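Local coordinates for IPT/TIG domain-containing protein BACOVA_02650 (PDB 5E7H) that binds polysaccharide at the cell surface, probably capturing xyloglucan before its transport into the periplasm, and is represented by a two-domain piece ending at its C terminus, at residues Asn88-Tyr93 with Ala143-Thr148; Gln138-Ala143 with Ser231-Val236; Ser149-Asn154 with Phe255-Lys260. All blocks are in the same frame, centred on the assembly; numbering follows the deposited sequence.

All three contacts lie in the xyloglucan-binding domain. Following the chain, residues 88-93 open contact 1 on the short strand 89-91, and residues 138-143 open contact 2 at the end of strand 133-142. The segment 143-148 then closes contact 1, with Ala-143 shared by both, and 149-154 begins contact 3. Contact 2 closes at 231-236 on strand 233-240, and contact 3 closes at the C terminus. Contact 2 therefore crosses each of the other two, which follow one another in series. Together they tie one long loop to the sheet of strands 133-142 and 233-240 and to that of strands 89-91 and 246-259: contact 2 holds its start, contacts 1 and 3 its later course.

Contact 1 of 3, residues Asn88-Tyr93 with Ala143-Thr148; sequences NVILNY and AQWVNT. With NA (sodium ion), chain I; FMT (formic acid), chain F; FMT (formic acid), chain E.
Ile-90 is the centre of this contact, its carbonyl oxygen accepting the backbone N-H of Gln-144 (N to O 2.9 Å) while its side chain spreads against the passing loop. With CG1 placed between the backbone N and the carbonyl carbon (chi1 61°), CD1 reaches CZ3 of Trp-145 at 3.8 Å, and the other branch, CG2, meets Val-146 CG2 at 3.6 Å. Trp-145 is itself backed by the methyl of Ala-143, which lies over one ring face. An alanine at Ile-90 is likely to open a gap between Trp-145 and Val-146, leaving the indole freer to shift. The opposite character appears at Gln-144, whose extended side chain leads away toward solvent. Water 1 sits 2.8 Å from Val-89 O and Gln-144 O and can donate to both, though other acceptors compete for its protons. Past the strand, Asn-92 O helps bind a sodium ion, with Asn-119, Thr-121 and Asp-253. Strand 89-91 pairs with strand 246-259, Ile-90 also touches Ile-234 of strand 233-240, and Trp-145 packs on helix 223-227 while its NE1 bonds Ser-231 O, wedging the loop between these elements.

Contact 2 of 3, residues Gln138-Ala143 with Ser231-Val236; sequences QSYSNA and STHIGV
The carbonyl oxygen of Ile-234 is gripped from two directions: Ser-141 N donates to it across the strands at 2.8 Å, and water 3 donates to it at 2.9 Å. The same water gives its second proton to Ser-139 O (2.7 Å) and accepts from Ser-141 OG, so it knits together two carbonyls of adjoining strands and one hydroxyl. Ser-139 with Val-236 and Ser-141 with Ile-234 are the hydrogen-bonded pairs of this antiparallel join, strand 233-240 being the middle one of a five-stranded sheet, with 133-142 beside it. Beyond the last strand pair, Ala-143 N continues the pattern with a short, straight bond to Thr-232 O, 2.7 Å long. The Ala-143 CB rests 3.8 Å from Ile-234 CG2, a branch on the face that also carries Ser-139, Ser-141 and Val-236. At the loop end of the join, Thr-232 OG1 donates to Asn-142 OD1 at 2.8 Å, approaching 52° above the carbonyl plane. On the other face, CG of Tyr-140 stands anti to its backbone N (chi1 -175°), which lays the phenol across His-233, whose CD2 lies over one face of the ring. The two rings meet obliquely, centroids 4.2 Å apart and planes at 32°. Gly-235 brings no side chain here, and NE2 of His-233 comes to 3.7 Å from Gly-235 CA.

Polar ends are tied elsewhere: Tyr-140 OH to Glu-183, Ser-141 OG to Tyr-93. His-233 takes part on both nitrogens, ND1 with the backbone N of Glu-183 and NE2 with Tyr-237 OH. Because ND1 faces an amide N-H, it must accept, which suggests a neutral imidazole with its proton on NE2, its rotation probably fixed by bonds at both nitrogens.

Contact 3 of 3, residues Ser149-Asn154 with Phe255-Lys260; sequences SIIPGN and FRIVRK
The guanidinium of Arg-259 meets its partners at the edge, not over a face: Ile-150 O lies in its plane, and the ring carbon Pro-152 CD sits near the plane beside NH2. Here the last strand, 246-259, of the antiparallel sheet of the xyloglucan-binding domain sends Arg-259 out to the long loop between strands 133-142 and 160-168. Both end nitrogens converge on the one carbonyl, NH1 to Ile-150 O at 2.9 Å and NH2 to Ile-150 O at 3.1 Å. This is a forked, end-on grip on a single oxygen. The NH2 bond uses an in-plane lone pair of that carbonyl, whereas the NH1 donor is tilted 31° from the carbonyl plane.

The arginine makes this reach with a chain extended from CG to NE; only the last torsion (chi4 77°) breaks the line, turning the guanidinium so that its NH1 and NH2 edge faces the loop. Pro-152 crosses the arginine at about a right angle, while Ile-151 and the arginine run past each other in opposite directions. The two bonds to one peptide oxygen would restrict the rotation of the guanidinium and probably steady the loop at Ile-150. Arg-259 is exposed here and Ile-150 and Pro-152 partly so, whereas Ile-151 and Ile-257 are buried.

Ile-151 also touches Val-146 and Leu-160, so it joins the loop's earlier course to the strand that follows it. Strand 160-168 in turn pairs with strand 246-259, which carries Ile-257. The isoleucines cross at about a right angle, Ile-151 CD1 lying 3.8 Å from Ile-257 CG2. The same methyl, Ile-151 CD1, stands 3.6 Å from Ile-257 O, a carbonyl that accepts a hydrogen bond from Asn-88 ND2.

Contact 1 of 3, residues Asn88-Tyr93 with Ala143-Thr148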
loop_
_atom_site.group_PDB
_atom_site.type_symbol
_atom_site.label_atom_id
_atom_site.label_comp_id
_atom_site.label_asym_id
_atom_site.label_seq_id
_atom_site.Cartn_x
_atom_site.Cartn_y
_atom_site.Cartn_z
ATOM N N ASN A 88 9.973 6.551 2.405
ATOM C CA ASN A 88 8.863 7.130 1.662
ATOM C C ASN A 88 7.527 7.056 2.411
ATOM O O ASN A 88 6.526 7.597 1.943
ATOM C CB ASN A 88 8.692 6.403 0.310
ATOM C CG ASN A 88 9.840 6.630 -0.635
ATOM O OD1 ASN A 88 10.846 5.927 -0.562
ATOM N ND2 ASN A 88 9.705 7.598 -1.537
ATOM N N VAL A 89 7.499 6.392 3.567
ATOM C CA VAL A 89 6.283 6.276 4.357
ATOM C C VAL A 89 5.973 7.633 4.979
ATOM O O VAL A 89 6.852 8.269 5.568
ATOM C CB VAL A 89 6.427 5.196 5.435
ATOM C CG1 VAL A 89 5.223 5.136 6.368
ATOM C CG2 VAL A 89 6.625 3.833 4.763
ATOM N N ILE A 90 4.713 8.058 4.838
ATOM C CA ILE A 90 4.253 9.330 5.366
ATOM C C ILE A 90 3.302 9.154 6.563
ATOM O O ILE A 90 3.068 10.105 7.296
ATOM C CB ILE A 90 3.563 10.170 4.263
ATOM C CG1 ILE A 90 2.336 9.470 3.681
ATOM C CG2 ILE A 90 4.587 10.509 3.159
ATOM C CD1 ILE A 90 1.460 10.361 2.864
ATOM N N LEU A 91 2.768 7.947 6.761
ATOM C CA LEU A 91 1.806 7.701 7.837
ATOM C C LEU A 91 1.720 6.201 8.107
ATOM O O LEU A 91 1.289 5.455 7.230
ATOM C CB LEU A 91 0.422 8.268 7.490
ATOM C CG LEU A 91 -0.675 8.050 8.531
ATOM C CD1 LEU A 91 -0.384 8.730 9.826
ATOM C CD2 LEU A 91 -1.978 8.561 7.960
ATOM N N ASN A 92 2.113 5.776 9.307
ATOM C CA ASN A 92 1.938 4.362 9.690
ATOM C C ASN A 92 1.316 4.151 11.072
ATOM O O ASN A 92 1.137 3.002 11.467
ATOM C CB ASN A 92 3.278 3.605 9.599
ATOM C CG ASN A 92 4.306 4.078 10.594
ATOM O OD1 ASN A 92 4.016 4.785 11.552
ATOM N ND2 ASN A 92 5.543 3.627 10.398
ATOM N N TYR A 93 0.982 5.237 11.759
ATOM C CA TYR A 93 0.324 5.192 13.078
ATOM C C TYR A 93 1.200 4.514 14.137
ATOM O O TYR A 93 0.710 4.122 15.220
ATOM C CB TYR A 93 -1.034 4.501 12.956
ATOM C CG TYR A 93 -1.996 5.261 12.057
ATOM C CD1 TYR A 93 -2.526 6.483 12.465
ATOM C CD2 TYR A 93 -2.384 4.750 10.844
ATOM C CE1 TYR A 93 -3.412 7.193 11.665
ATOM C CE2 TYR A 93 -3.261 5.467 10.006
ATOM C CZ TYR A 93 -3.784 6.675 10.442
ATOM O OH TYR A 93 -4.683 7.370 9.647
ATOM N N ALA A 143 0.466 13.833 8.512
ATOM C CA ALA A 143 1.474 13.091 7.797
ATOM C C ALA A 143 2.844 13.655 8.113
ATOM O O ALA A 143 2.990 14.821 8.496
ATOM C CB ALA A 143 1.206 13.171 6.323
ATOM N N GLN A 144 3.857 12.826 7.918
ATOM C CA GLN A 144 5.240 13.274 7.848
ATOM C C GLN A 144 5.648 13.187 6.393
ATOM O O GLN A 144 5.894 12.097 5.879
ATOM C CB GLN A 144 6.129 12.406 8.729
ATOM C CG GLN A 144 7.585 12.802 8.713
ATOM C CD GLN A 144 8.438 11.863 9.537
ATOM O OE1 GLN A 144 9.500 11.424 9.093
ATOM N NE2 GLN A 144 7.973 11.541 10.741
ATOM N N TRP A 145 5.638 14.319 5.683
ATOM C CA TRP A 145 5.877 14.251 4.237
ATOM C C TRP A 145 7.294 13.757 3.980
ATOM O O TRP A 145 8.193 13.941 4.799
ATOM C CB TRP A 145 5.641 15.614 3.563
ATOM C CG TRP A 145 4.252 16.195 3.792
ATOM C CD1 TRP A 145 3.986 17.415 4.326
ATOM C CD2 TRP A 145 2.969 15.593 3.517
ATOM N NE1 TRP A 145 2.634 17.623 4.402
ATOM C CE2 TRP A 145 1.982 16.526 3.917
ATOM C CE3 TRP A 145 2.547 14.380 2.958
ATOM C CZ2 TRP A 145 0.612 16.270 3.800
ATOM C CZ3 TRP A 145 1.185 14.130 2.842
ATOM C CH2 TRP A 145 0.232 15.077 3.269
ATOM N N VAL A 146 7.481 13.141 2.815
ATOM C CA VAL A 146 8.784 12.601 2.428
ATOM C C VAL A 146 9.784 13.750 2.320
ATOM O O VAL A 146 9.488 14.810 1.767
ATOM C CB VAL A 146 8.701 11.827 1.091
ATOM C CG1 VAL A 146 10.053 11.221 0.741
ATOM C CG2 VAL A 146 7.634 10.746 1.171
ATOM N N ASN A 147 10.982 13.544 2.861
ATOM C CA ASN A 147 12.032 14.528 2.815
ATOM C C ASN A 147 12.469 14.827 1.385
ATOM O O ASN A 147 12.476 13.919 0.556
ATOM C CB ASN A 147 13.219 14.020 3.625
ATOM C CG ASN A 147 14.180 15.121 4.019
ATOM O OD1 ASN A 147 14.877 15.704 3.187
ATOM N ND2 ASN A 147 14.229 15.405 5.315
ATOM N N THR A 148 12.860 16.063 1.105
ATOM C CA THR A 148 13.308 16.422 -0.244
ATOM C C THR A 148 14.672 15.797 -0.571
ATOM O O THR A 148 15.102 15.811 -1.730
ATOM C CB THR A 148 13.354 17.949 -0.466
ATOM O OG1 THR A 148 14.160 18.581 0.533
ATOM C CG2 THR A 148 11.951 18.529 -0.450
HETATM NA NA NA I . 1.679 0.321 10.992
HETATM C C FMT F . 8.326 2.608 12.254
HETATM O O1 FMT F . 7.913 1.425 12.414
HETATM O O2 FMT F . 7.661 3.574 12.718
HETATM C C FMT E . 13.003 13.841 8.255
HETATM O O1 FMT E . 13.533 12.774 7.840
HETATM O O2 FMT E . 12.098 14.391 7.570
HETATM O O HOH W 1 8.249 10.726 5.367
HETATM O O HOH W 2 3.841 -0.074 9.565
#

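Contact 2 of 3, residues Gln138-Ala143 with Ser231-Val236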
loop_
_atom_site.group_PDB
_atom_site.type_symbol
_atom_site.label_atom_id
_atom_site.label_comp_id
_atom_site.label_asym_id
_atom_site.label_seq_id
_atom_site.Cartn_x
_atom_site.Cartn_y
_atom_site.Cartn_z
ATOM N N GLN A 138 -14.029 8.170 9.776
ATOM C CA GLN A 138 -12.914 8.855 9.137
ATOM C C GLN A 138 -11.735 8.987 10.088
ATOM O O GLN A 138 -11.878 8.834 11.301
ATOM C CB GLN A 138 -13.365 10.248 8.651
ATOM C CG GLN A 138 -13.780 11.226 9.770
ATOM C CD GLN A 138 -15.073 10.868 10.482
ATOM O OE1 GLN A 138 -15.122 10.809 11.717
ATOM N NE2 GLN A 138 -16.148 10.718 9.723
ATOM N N SER A 139 -10.575 9.278 9.520
ATOM C CA SER A 139 -9.412 9.695 10.291
ATOM C C SER A 139 -8.803 10.934 9.665
ATOM O O SER A 139 -8.413 10.906 8.497
ATOM C CB SER A 139 -8.380 8.587 10.356
ATOM O OG SER A 139 -7.166 9.056 10.921
ATOM N N TYR A 140 -8.757 12.006 10.450
ATOM C CA TYR A 140 -7.990 13.206 10.130
ATOM C C TYR A 140 -6.641 13.014 10.793
ATOM O O TYR A 140 -6.558 12.958 12.022
ATOM C CB TYR A 140 -8.704 14.458 10.642
ATOM C CG TYR A 140 -8.054 15.780 10.259
ATOM C CD1 TYR A 140 -6.817 16.140 10.767
ATOM C CD2 TYR A 140 -8.721 16.677 9.440
ATOM C CE1 TYR A 140 -6.235 17.361 10.430
ATOM C CE2 TYR A 140 -8.147 17.899 9.108
ATOM C CZ TYR A 140 -6.915 18.220 9.612
ATOM O OH TYR A 140 -6.329 19.433 9.280
ATOM N N SER A 141 -5.591 12.899 9.984
ATOM C CA SER A 141 -4.254 12.616 10.492
ATOM C C SER A 141 -3.250 13.680 10.084
ATOM O O SER A 141 -3.535 14.526 9.240
ATOM C CB SER A 141 -3.771 11.239 9.986
ATOM O OG SER A 141 -4.523 10.183 10.550
ATOM N N ASN A 142 -2.087 13.643 10.730
ATOM C CA ASN A 142 -0.936 14.455 10.359
ATOM C C ASN A 142 0.081 13.521 9.739
ATOM O O ASN A 142 0.454 12.508 10.331
ATOM C CB ASN A 142 -0.328 15.173 11.563
ATOM C CG ASN A 142 -1.035 16.479 11.884
ATOM O OD1 ASN A 142 -1.313 17.289 11.001
ATOM N ND2 ASN A 142 -1.330 16.677 13.142
ATOM N N ALA A 143 0.466 13.833 8.512
ATOM C CA ALA A 143 1.474 13.091 7.797
ATOM C C ALA A 143 2.844 13.655 8.113
ATOM O O ALA A 143 2.990 14.821 8.496
ATOM C CB ALA A 143 1.206 13.171 6.323
ATOM N N SER A 231 0.810 22.399 5.291
ATOM C CA SER A 231 -0.204 21.620 6.003
ATOM C C SER A 231 0.204 20.169 6.021
ATOM O O SER A 231 0.614 19.633 4.989
ATOM C CB SER A 231 -1.556 21.748 5.333
ATOM O OG SER A 231 -2.482 20.829 5.920
ATOM N N THR A 232 0.126 19.529 7.181
ATOM C CA THR A 232 0.426 18.102 7.241
ATOM C C THR A 232 -0.826 17.232 7.248
ATOM O O THR A 232 -0.740 16.034 7.483
ATOM C CB THR A 232 1.289 17.764 8.448
ATOM O OG1 THR A 232 0.776 18.410 9.598
ATOM C CG2 THR A 232 2.724 18.256 8.225
ATOM N N HIS A 233 -1.977 17.811 6.912
ATOM C CA HIS A 233 -3.208 17.023 6.827
ATOM C C HIS A 233 -3.178 15.930 5.774
ATOM O O HIS A 233 -2.885 16.173 4.612
ATOM C CB HIS A 233 -4.385 17.950 6.536
ATOM C CG HIS A 233 -5.653 17.242 6.186
ATOM N ND1 HIS A 233 -6.296 17.417 4.980
ATOM C CD2 HIS A 233 -6.423 16.388 6.903
ATOM C CE1 HIS A 233 -7.402 16.699 4.966
ATOM N NE2 HIS A 233 -7.500 16.059 6.119
ATOM N N ILE A 234 -3.534 14.718 6.203
ATOM C CA ILE A 234 -4.013 13.678 5.293
ATOM C C ILE A 234 -5.258 13.123 5.959
ATOM O O ILE A 234 -5.258 12.865 7.163
ATOM C CB ILE A 234 -2.953 12.582 5.002
ATOM C CG1 ILE A 234 -3.521 11.521 4.069
ATOM C CG2 ILE A 234 -2.439 11.952 6.301
ATOM C CD1 ILE A 234 -2.492 10.517 3.577
ATOM N N GLY A 235 -6.307 12.930 5.166
ATOM C CA GLY A 235 -7.587 12.469 5.694
ATOM C C GLY A 235 -8.121 11.332 4.856
ATOM O O GLY A 235 -8.022 11.349 3.630
ATOM N N VAL A 236 -8.667 10.328 5.532
ATOM C CA VAL A 236 -9.329 9.187 4.901
ATOM C C VAL A 236 -10.763 9.159 5.437
ATOM O O VAL A 236 -10.986 9.059 6.644
ATOM C CB VAL A 236 -8.600 7.864 5.199
ATOM C CG1 VAL A 236 -9.349 6.665 4.623
ATOM C CG2 VAL A 236 -7.158 7.916 4.664
HETATM O O HOH W 3 -5.856 10.166 8.007
#

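Contact 3 of 3, residues Ser149-Asn154 with Phe255-Lys260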
loop_
_atom_site.group_PDB
_atom_site.type_symbol
_atom_site.label_atom_id
_atom_site.label_comp_id
_atom_site.label_asym_id
_atom_site.label_seq_id
_atom_site.Cartn_x
_atom_site.Cartn_y
_atom_site.Cartn_z
ATOM N N SER A 149 15.354 15.223 0.418
ATOM C CA SER A 149 16.565 14.446 0.116
ATOM C C SER A 149 16.221 13.110 -0.551
ATOM O O SER A 149 17.116 12.437 -1.096
ATOM C CB SER A 149 17.387 14.194 1.384
ATOM O OG SER A 149 16.669 13.357 2.267
ATOM N N ILE A 150 14.952 12.730 -0.507
ATOM C CA ILE A 150 14.446 11.502 -1.118
ATOM C C ILE A 150 13.645 11.854 -2.374
ATOM O O ILE A 150 13.887 11.290 -3.439
ATOM C CB ILE A 150 13.561 10.707 -0.155
ATOM C CG1 ILE A 150 14.309 10.374 1.141
ATOM C CG2 ILE A 150 13.019 9.446 -0.844
ATOM C CD1 ILE A 150 15.447 9.448 0.960
ATOM N N ILE A 151 12.700 12.789 -2.252
ATOM C CA ILE A 151 11.961 13.305 -3.401
ATOM C C ILE A 151 12.277 14.795 -3.567
ATOM O O ILE A 151 11.763 15.633 -2.826
ATOM C CB ILE A 151 10.435 13.111 -3.264
ATOM C CG1 ILE A 151 10.107 11.627 -3.088
ATOM C CG2 ILE A 151 9.737 13.713 -4.485
ATOM C CD1 ILE A 151 8.628 11.367 -2.829
ATOM N N PRO A 152 13.111 15.148 -4.543
ATOM C CA PRO A 152 13.431 16.562 -4.715
ATOM C C PRO A 152 12.211 17.437 -4.944
ATOM O O PRO A 152 11.194 16.995 -5.497
ATOM C CB PRO A 152 14.333 16.573 -5.954
ATOM C CG PRO A 152 14.974 15.201 -5.954
ATOM C CD PRO A 152 13.928 14.286 -5.411
ATOM N N GLY A 153 12.317 18.691 -4.525
ATOM C CA GLY A 153 11.202 19.606 -4.683
ATOM C C GLY A 153 10.758 19.787 -6.119
ATOM O O GLY A 153 9.576 20.065 -6.365
ATOM N N ASN A 154 11.677 19.641 -7.070
ATOM C CA ASN A 154 11.310 19.910 -8.448
ATOM C C ASN A 154 10.685 18.714 -9.179
ATOM O O ASN A 154 10.381 18.826 -10.382
ATOM C CB ASN A 154 12.505 20.448 -9.238
ATOM C CG ASN A 154 13.652 19.449 -9.396
ATOM O OD1 ASN A 154 13.551 18.283 -9.066
ATOM N ND2 ASN A 154 14.753 19.935 -9.955
ATOM N N PHE A 255 0.887 4.342 4.398
ATOM C CA PHE A 255 0.760 5.316 3.335
ATOM C C PHE A 255 2.147 5.835 2.991
ATOM O O PHE A 255 2.943 6.133 3.890
ATOM C CB PHE A 255 -0.150 6.489 3.744
ATOM C CG PHE A 255 -1.590 6.099 3.968
ATOM C CD1 PHE A 255 -2.509 6.172 2.929
ATOM C CD2 PHE A 255 -2.024 5.662 5.222
ATOM C CE1 PHE A 255 -3.839 5.802 3.131
ATOM C CE2 PHE A 255 -3.351 5.282 5.424
ATOM C CZ PHE A 255 -4.248 5.354 4.374
ATOM N N ARG A 256 2.424 5.962 1.690
ATOM C CA ARG A 256 3.754 6.305 1.208
ATOM C C ARG A 256 3.636 6.982 -0.144
ATOM O O ARG A 256 2.735 6.683 -0.934
ATOM C CB ARG A 256 4.635 5.039 1.141
ATOM C CG ARG A 256 4.051 3.896 0.313
ATOM C CD ARG A 256 4.685 2.555 0.717
ATOM N NE ARG A 256 4.177 1.413 -0.049
ATOM C CZ ARG A 256 3.254 0.550 0.354
ATOM N NH1 ARG A 256 2.626 0.677 1.509
ATOM N NH2 ARG A 256 2.955 -0.475 -0.442
ATOM N N ILE A 257 4.546 7.910 -0.402
ATOM C CA ILE A 257 4.615 8.610 -1.676
ATOM C C ILE A 257 5.886 8.175 -2.357
ATOM O O ILE A 257 6.971 8.328 -1.797
ATOM C CB ILE A 257 4.595 10.152 -1.513
ATOM C CG1 ILE A 257 3.267 10.590 -0.898
ATOM C CG2 ILE A 257 4.828 10.826 -2.854
ATOM C CD1 ILE A 257 3.201 12.060 -0.528
ATOM N N VAL A 258 5.751 7.605 -3.556
ATOM C CA VAL A 258 6.892 7.069 -4.297
ATOM C C VAL A 258 6.881 7.540 -5.737
ATOM O O VAL A 258 5.868 8.042 -6.222
ATOM C CB VAL A 258 6.906 5.519 -4.268
ATOM C CG1 VAL A 258 7.007 4.999 -2.850
ATOM C CG2 VAL A 258 5.664 4.952 -4.917
ATOM N N ARG A 259 8.006 7.372 -6.430
ATOM C CA ARG A 259 8.060 7.709 -7.848
ATOM C C ARG A 259 7.279 6.690 -8.666
ATOM O O ARG A 259 7.280 5.495 -8.362
ATOM C CB ARG A 259 9.502 7.755 -8.332
ATOM C CG ARG A 259 10.283 8.895 -7.759
ATOM C CD ARG A 259 11.750 8.765 -8.105
ATOM N NE ARG A 259 12.475 10.002 -7.841
ATOM C CZ ARG A 259 12.853 10.420 -6.635
ATOM N NH1 ARG A 259 12.598 9.708 -5.535
ATOM N NH2 ARG A 259 13.515 11.557 -6.529
ATOM N N LYS A 260 6.612 7.162 -9.710
ATOM C CA LYS A 260 6.013 6.269 -10.691
ATOM C C LYS A 260 7.103 5.509 -11.430
ATOM O O LYS A 260 8.220 6.009 -11.581
ATOM C CB LYS A 260 5.165 7.055 -11.676
ATOM C CG LYS A 260 3.865 7.584 -11.098
ATOM C CD LYS A 260 3.031 8.232 -12.199
ATOM C CE LYS A 260 1.762 8.837 -11.639
ATOM N NZ LYS A 260 0.965 9.506 -12.711
ATOM O OXT LYS A 260 6.874 4.393 -11.893
#